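Local coordinates for protein putative c-1-tetrahydrofolate synthase, cytoplasmic (Leishmania major, PDB 4A26) that interconverts one-carbon forms of tetrahydrofolate as a homodimeric NAD(P)-dependent methylenetetrahydrofolate dehydrogenase that also has methenyltetrahydrofolate cyclohydrolase activity, at residues Ala41-Gln47 against Phe70-Glu76; Val87-Asp93 against Lys117-Lys122. All blocks are in the same frame, centred on the assembly; numbering follows the deposited sequence.

Contact 1 of 2, residues Ala41-Gln47 against Phe70-Glu76; sequences ASIIVGQ and FNVELPE
The parallel strands of a beta-alpha-beta unit meet here: strand 39-45 runs through helix 49-64 into strand 68-74, and Ala41 to Val45 pair one for one with Phe70 to Leu74. Ser42 and Ile44 use both N-H and C=O across the seam. Ser42 N donates to Phe70 O at 2.8 Å, Val72 N answers to Ser42 O, and the same alternation through Ile44 and Leu74 ends with Gly46 N on Leu74 O. On the face that helix 80-91 covers, Ile43 lies alongside Val72, while its CG2, turned anti to the backbone N, reaches Leu74 CD1 at 4.1 Å. Val45 CG2 rests against Leu74 CB on the same face. Toward helix 49-64, Ile44 CG2 packs 3.8 Å from Glu73 CG. Ser42 OG, hydrogen-bonded to His59 of that helix, has at most a weak bond to Asn71 OD1. Past the strand ends, Gly46, with phi at 79°, turns the chain against Glu76. The amide of Gln47 lies nearly coplanar with the Glu73 carboxylate, joined by a weak bond, and Gln47 N meets Glu76 OE1 nearly end-on to its C-O bond at 3.3 Å.

Contact 2 of 2, residues Val87-Asp93 against Lys117-Lys122; sequences VEKLNND and KIHPHK
Asn91, in the last turn of helix 80-91, grips the loop 117-122 with both ends of its amide. Its ND2 donates to Lys117 O at 2.7 Å and its OD1 accepts from His119 N at 2.9 Å, so the amide spans the backbone around Ile118; in each bond the donor stands above the plane of the carbonyl it meets. ND2 also donates to Glu88 OE1, in the amide plane but from above the carboxylate, which helps fix the rotation of the amide. A water that donates to Glu88 OE1 and Lys117 O gives a second link.

The second polar cluster gathers at the helix C-terminus. Lys122 NZ meets Leu90 O in its carbonyl plane at 3.0 Å and Asn91 O from above its plane at 2.6 Å. With Cys96 O and a weak bond to Asp93 O, four carbonyls surround NZ, more than three N-H can fully serve. Its positive charge would probably interact favourably with the partly negative helix end.

Nonpolar contacts flank these bonds. Asn91 CB sits over one face of the His119 ring in a CH-pi contact, 3.9 Å from the centroid, and Val87 CG1 meets Ile118 CG1 at 3.7 Å, their side chains crossing at about a right angle. Lysine binding of C-terminal carbonyls is a form of helix C-capping, and here it ties helix 80-91 to the loop following helix 111-116 in the catalytic domain.

Contacts 1 and 2 follow one another along the chain, contact 1 closing before contact 2 opens, and their centres are 15 Å apart in the same catalytic domain. Helix 80-91, which succeeds strand 68-74, joins them: it packs on the three-stranded parallel sheet through Val87 and Leu90. Ile43 CD1 of contact 1 packs against Val87 CG2 and Leu90 CD1, and Ala41 also meets Leu90. Strand 98-101 ties in both as well, since it pairs with strand 39-45 while its Ile99 touches Leu90, Asn91, Ile118 and Lys122. The sheet, its covering helix and the loop 117-122 thus form one continuous packed unit.

Contact 1 of 2, residues Ala41-Gln47 against Phe70-Glu76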
loop_
_atom_site.group_PDB
_atom_site.type_symbol
_atom_site.label_atom_id
_atom_site.label_comp_id
_atom_site.label_asym_id
_atom_site.label_seq_id
_atom_site.Cartn_x
_atom_site.Cartn_y
_atom_site.Cartn_z
ATOM N N ALA A 41 17.469 13.695 -13.386
ATOM C CA ALA A 41 16.816 14.718 -14.180
ATOM C C ALA A 41 15.669 15.327 -13.395
ATOM O O ALA A 41 14.975 14.629 -12.659
ATOM C CB ALA A 41 16.302 14.126 -15.479
ATOM N N SER A 42 15.476 16.632 -13.550
ATOM C CA SER A 42 14.335 17.314 -12.952
ATOM C C SER A 42 13.629 18.174 -13.990
ATOM O O SER A 42 14.253 18.656 -14.937
ATOM C CB SER A 42 14.770 18.174 -11.761
ATOM O OG SER A 42 15.705 19.157 -12.156
ATOM N N ILE A 43 12.323 18.346 -13.808
ATOM C CA ILE A 43 11.548 19.279 -14.606
ATOM C C ILE A 43 10.903 20.288 -13.664
ATOM O O ILE A 43 10.227 19.912 -12.712
ATOM C CB ILE A 43 10.464 18.566 -15.442
ATOM C CG1 ILE A 43 11.105 17.587 -16.427
ATOM C CG2 ILE A 43 9.647 19.576 -16.218
ATOM C CD1 ILE A 43 10.110 16.742 -17.195
ATOM N N ILE A 44 11.148 21.567 -13.922
ATOM C CA ILE A 44 10.507 22.647 -13.186
ATOM C C ILE A 44 9.801 23.541 -14.200
ATOM O O ILE A 44 10.338 23.819 -15.275
ATOM C CB ILE A 44 11.522 23.459 -12.338
ATOM C CG1 ILE A 44 10.794 24.463 -11.441
ATOM C CG2 ILE A 44 12.529 24.181 -13.224
ATOM C CD1 ILE A 44 11.727 25.312 -10.600
ATOM N N VAL A 45 8.585 23.962 -13.854
ATOM C CA VAL A 45 7.751 24.774 -14.731
ATOM C C VAL A 45 7.491 26.118 -14.062
ATOM O O VAL A 45 7.118 26.183 -12.889
ATOM C CB VAL A 45 6.421 24.066 -15.041
ATOM C CG1 VAL A 45 5.506 24.969 -15.868
ATOM C CG2 VAL A 45 6.683 22.756 -15.764
ATOM N N GLY A 46 7.691 27.189 -14.818
ATOM C CA GLY A 46 7.642 28.533 -14.260
ATOM C C GLY A 46 8.930 28.864 -13.532
ATOM O O GLY A 46 9.963 28.239 -13.772
ATOM N N GLN A 47 8.865 29.847 -12.639
ATOM C CA GLN A 47 10.064 30.427 -12.030
ATOM C C GLN A 47 9.884 30.732 -10.536
ATOM O O GLN A 47 10.398 31.731 -10.033
ATOM C CB GLN A 47 10.459 31.701 -12.798
ATOM C CG GLN A 47 11.044 31.453 -14.194
ATOM C CD GLN A 47 12.547 31.223 -14.172
ATOM O OE1 GLN A 47 13.324 32.151 -13.925
ATOM N NE2 GLN A 47 12.968 29.988 -14.441
ATOM N N PHE A 70 20.463 16.815 -14.871
ATOM C CA PHE A 70 19.686 17.265 -16.018
ATOM C C PHE A 70 18.518 18.133 -15.580
ATOM O O PHE A 70 17.476 17.623 -15.175
ATOM C CB PHE A 70 19.186 16.069 -16.826
ATOM C CG PHE A 70 20.284 15.271 -17.458
ATOM C CD1 PHE A 70 20.815 15.643 -18.683
ATOM C CD2 PHE A 70 20.797 14.149 -16.820
ATOM C CE1 PHE A 70 21.836 14.907 -19.265
ATOM C CE2 PHE A 70 21.813 13.409 -17.394
ATOM C CZ PHE A 70 22.335 13.789 -18.617
ATOM N N ASN A 71 18.700 19.449 -15.660
ATOM C CA ASN A 71 17.632 20.386 -15.330
ATOM C C ASN A 71 16.939 20.871 -16.593
ATOM O O ASN A 71 17.578 21.442 -17.484
ATOM C CB ASN A 71 18.169 21.579 -14.534
ATOM C CG ASN A 71 17.049 22.464 -13.978
ATOM O OD1 ASN A 71 15.945 21.986 -13.677
ATOM N ND2 ASN A 71 17.330 23.760 -13.841
ATOM N N VAL A 72 15.635 20.617 -16.667
ATOM C CA VAL A 72 14.788 21.129 -17.732
ATOM C C VAL A 72 13.898 22.216 -17.140
ATOM O O VAL A 72 13.127 21.947 -16.218
ATOM C CB VAL A 72 13.908 20.014 -18.318
ATOM C CG1 VAL A 72 12.981 20.566 -19.385
ATOM C CG2 VAL A 72 14.773 18.894 -18.883
ATOM N N GLU A 73 14.016 23.440 -17.654
ATOM C CA GLU A 73 13.219 24.568 -17.164
ATOM C C GLU A 73 12.230 25.049 -18.221
ATOM O O GLU A 73 12.618 25.688 -19.195
ATOM C CB GLU A 73 14.123 25.723 -16.727
ATOM C CG GLU A 73 15.171 25.328 -15.690
ATOM C CD GLU A 73 15.902 26.518 -15.097
ATOM O OE1 GLU A 73 15.314 27.619 -15.063
ATOM O OE2 GLU A 73 17.062 26.348 -14.658
ATOM N N LEU A 74 10.953 24.730 -18.016
ATOM C CA LEU A 74 9.890 25.104 -18.946
ATOM C C LEU A 74 9.201 26.391 -18.491
ATOM O O LEU A 74 9.137 26.668 -17.290
ATOM C CB LEU A 74 8.859 23.978 -19.059
ATOM C CG LEU A 74 9.376 22.615 -19.525
ATOM C CD1 LEU A 74 8.263 21.586 -19.466
ATOM C CD2 LEU A 74 9.966 22.690 -20.929
ATOM N N PRO A 75 8.681 27.189 -19.448
ATOM C CA PRO A 75 7.951 28.405 -19.086
ATOM C C PRO A 75 6.733 28.154 -18.194
ATOM O O PRO A 75 6.233 27.030 -18.112
ATOM C CB PRO A 75 7.515 28.969 -20.441
ATOM C CG PRO A 75 8.499 28.444 -21.400
ATOM C CD PRO A 75 8.854 27.078 -20.907
ATOM N N GLU A 76 6.264 29.208 -17.538
ATOM C CA GLU A 76 5.167 29.101 -16.577
ATOM C C GLU A 76 3.817 28.835 -17.248
ATOM O O GLU A 76 2.937 28.224 -16.642
ATOM C CB GLU A 76 5.081 30.385 -15.744
ATOM C CG GLU A 76 4.268 30.266 -14.463
ATOM C CD GLU A 76 4.758 31.217 -13.391
ATOM O OE1 GLU A 76 5.779 30.899 -12.737
ATOM O OE2 GLU A 76 4.138 32.292 -13.222
#

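Contact 2 of 2, residues Val87-Asp93 against Lys117-Lys122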
loop_
_atom_site.group_PDB
_atom_site.type_symbol
_atom_site.label_atom_id
_atom_site.label_comp_id
_atom_site.label_asym_id
_atom_site.label_seq_id
_atom_site.Cartn_x
_atom_site.Cartn_y
_atom_site.Cartn_z
ATOM N N VAL A 87 8.857 15.242 -20.604
ATOM C CA VAL A 87 8.914 14.095 -19.697
ATOM C C VAL A 87 9.232 12.828 -20.490
ATOM O O VAL A 87 10.060 12.021 -20.067
ATOM C CB VAL A 87 7.600 13.908 -18.897
ATOM C CG1 VAL A 87 7.685 12.674 -18.009
ATOM C CG2 VAL A 87 7.298 15.140 -18.058
ATOM N N GLU A 88 8.587 12.672 -21.646
ATOM C CA GLU A 88 8.840 11.529 -22.530
ATOM C C GLU A 88 10.275 11.536 -23.071
ATOM O O GLU A 88 10.894 10.480 -23.207
ATOM C CB GLU A 88 7.839 11.512 -23.696
ATOM C CG GLU A 88 7.876 10.239 -24.555
ATOM C CD GLU A 88 7.465 8.979 -23.795
ATOM O OE1 GLU A 88 6.750 9.084 -22.772
ATOM O OE2 GLU A 88 7.849 7.874 -24.233
ATOM N N LYS A 89 10.798 12.719 -23.384
ATOM C CA LYS A 89 12.181 12.837 -23.839
ATOM C C LYS A 89 13.134 12.278 -22.782
ATOM O O LYS A 89 14.067 11.538 -23.103
ATOM C CB LYS A 89 12.534 14.294 -24.152
ATOM N N LEU A 90 12.882 12.626 -21.522
ATOM C CA LEU A 90 13.684 12.122 -20.405
ATOM C C LEU A 90 13.490 10.619 -20.201
ATOM O O LEU A 90 14.444 9.924 -19.862
ATOM C CB LEU A 90 13.369 12.891 -19.111
ATOM C CG LEU A 90 13.699 14.391 -19.127
ATOM C CD1 LEU A 90 13.114 15.099 -17.912
ATOM C CD2 LEU A 90 15.195 14.623 -19.217
ATOM N N ASN A 91 12.270 10.117 -20.416
ATOM C CA ASN A 91 12.021 8.673 -20.360
ATOM C C ASN A 91 12.927 7.934 -21.334
ATOM O O ASN A 91 13.547 6.937 -20.977
ATOM C CB ASN A 91 10.559 8.330 -20.686
ATOM C CG ASN A 91 9.603 8.641 -19.547
ATOM O OD1 ASN A 91 9.960 8.565 -18.372
ATOM N ND2 ASN A 91 8.363 8.968 -19.898
ATOM N N ASN A 92 13.009 8.451 -22.558
ATOM C CA ASN A 92 13.800 7.835 -23.624
ATOM C C ASN A 92 15.261 8.307 -23.672
ATOM O O ASN A 92 15.965 8.028 -24.646
ATOM C CB ASN A 92 13.132 8.090 -24.983
ATOM C CG ASN A 92 11.718 7.540 -25.050
ATOM O OD1 ASN A 92 11.487 6.359 -24.789
ATOM N ND2 ASN A 92 10.765 8.394 -25.402
ATOM N N ASP A 93 15.707 9.014 -22.631
ATOM C CA ASP A 93 17.097 9.464 -22.517
ATOM C C ASP A 93 17.873 8.497 -21.611
ATOM O O ASP A 93 17.681 8.498 -20.395
ATOM C CB ASP A 93 17.142 10.887 -21.946
ATOM C CG ASP A 93 18.536 11.502 -21.978
ATOM O OD1 ASP A 93 19.526 10.786 -22.227
ATOM O OD2 ASP A 93 18.641 12.723 -21.756
ATOM N N LYS A 117 3.095 10.035 -16.946
ATOM C CA LYS A 117 3.976 9.937 -18.118
ATOM C C LYS A 117 5.347 9.354 -17.795
ATOM O O LYS A 117 5.971 8.738 -18.659
ATOM C CB LYS A 117 4.180 11.310 -18.776
ATOM C CG LYS A 117 3.216 11.614 -19.901
ATOM C CD LYS A 117 3.661 11.004 -21.230
ATOM C CE LYS A 117 2.579 11.160 -22.301
ATOM N NZ LYS A 117 2.976 10.608 -23.632
ATOM N N ILE A 118 5.825 9.568 -16.572
ATOM C CA ILE A 118 7.137 9.060 -16.179
ATOM C C ILE A 118 7.117 7.537 -16.223
ATOM O O ILE A 118 6.151 6.910 -15.792
ATOM C CB ILE A 118 7.552 9.523 -14.762
ATOM C CG1 ILE A 118 7.703 11.048 -14.708
ATOM C CG2 ILE A 118 8.867 8.866 -14.350
ATOM C CD1 ILE A 118 7.773 11.607 -13.297
ATOM N N HIS A 119 8.181 6.955 -16.766
ATOM C CA HIS A 119 8.317 5.511 -16.814
ATOM C C HIS A 119 8.557 4.981 -15.398
ATOM O O HIS A 119 9.379 5.532 -14.664
ATOM C CB HIS A 119 9.452 5.110 -17.756
ATOM C CG HIS A 119 9.039 5.039 -19.192
ATOM N ND1 HIS A 119 9.604 4.158 -20.088
ATOM C CD2 HIS A 119 8.093 5.721 -19.881
ATOM C CE1 HIS A 119 9.035 4.311 -21.271
ATOM N NE2 HIS A 119 8.116 5.254 -21.173
ATOM N N PRO A 120 7.826 3.920 -15.003
ATOM C CA PRO A 120 7.941 3.343 -13.660
ATOM C C PRO A 120 9.372 3.159 -13.165
ATOM O O PRO A 120 9.634 3.359 -11.976
ATOM C CB PRO A 120 7.262 1.983 -13.812
ATOM C CG PRO A 120 6.240 2.201 -14.857
ATOM C CD PRO A 120 6.799 3.226 -15.804
ATOM N N HIS A 121 10.281 2.789 -14.069
ATOM C CA HIS A 121 11.671 2.501 -13.708
ATOM C C HIS A 121 12.567 3.745 -13.594
ATOM O O HIS A 121 13.744 3.622 -13.257
ATOM C CB HIS A 121 12.285 1.465 -14.674
ATOM C CG HIS A 121 12.622 2.007 -16.035
ATOM N ND1 HIS A 121 11.751 1.945 -17.101
ATOM C CD2 HIS A 121 13.747 2.600 -16.503
ATOM C CE1 HIS A 121 12.319 2.487 -18.163
ATOM N NE2 HIS A 121 13.531 2.891 -17.828
ATOM N N LYS A 122 12.017 4.931 -13.853
ATOM C CA LYS A 122 12.747 6.190 -13.650
ATOM C C LYS A 122 12.063 7.108 -12.628
ATOM O O LYS A 122 12.450 8.268 -12.470
ATOM C CB LYS A 122 12.917 6.928 -14.982
ATOM C CG LYS A 122 13.704 6.155 -16.019
ATOM C CD LYS A 122 14.055 7.018 -17.217
ATOM C CE LYS A 122 14.978 6.285 -18.181
ATOM N NZ LYS A 122 15.478 7.165 -19.273
HETATM O O HOH W 1 5.151 7.299 -20.738
#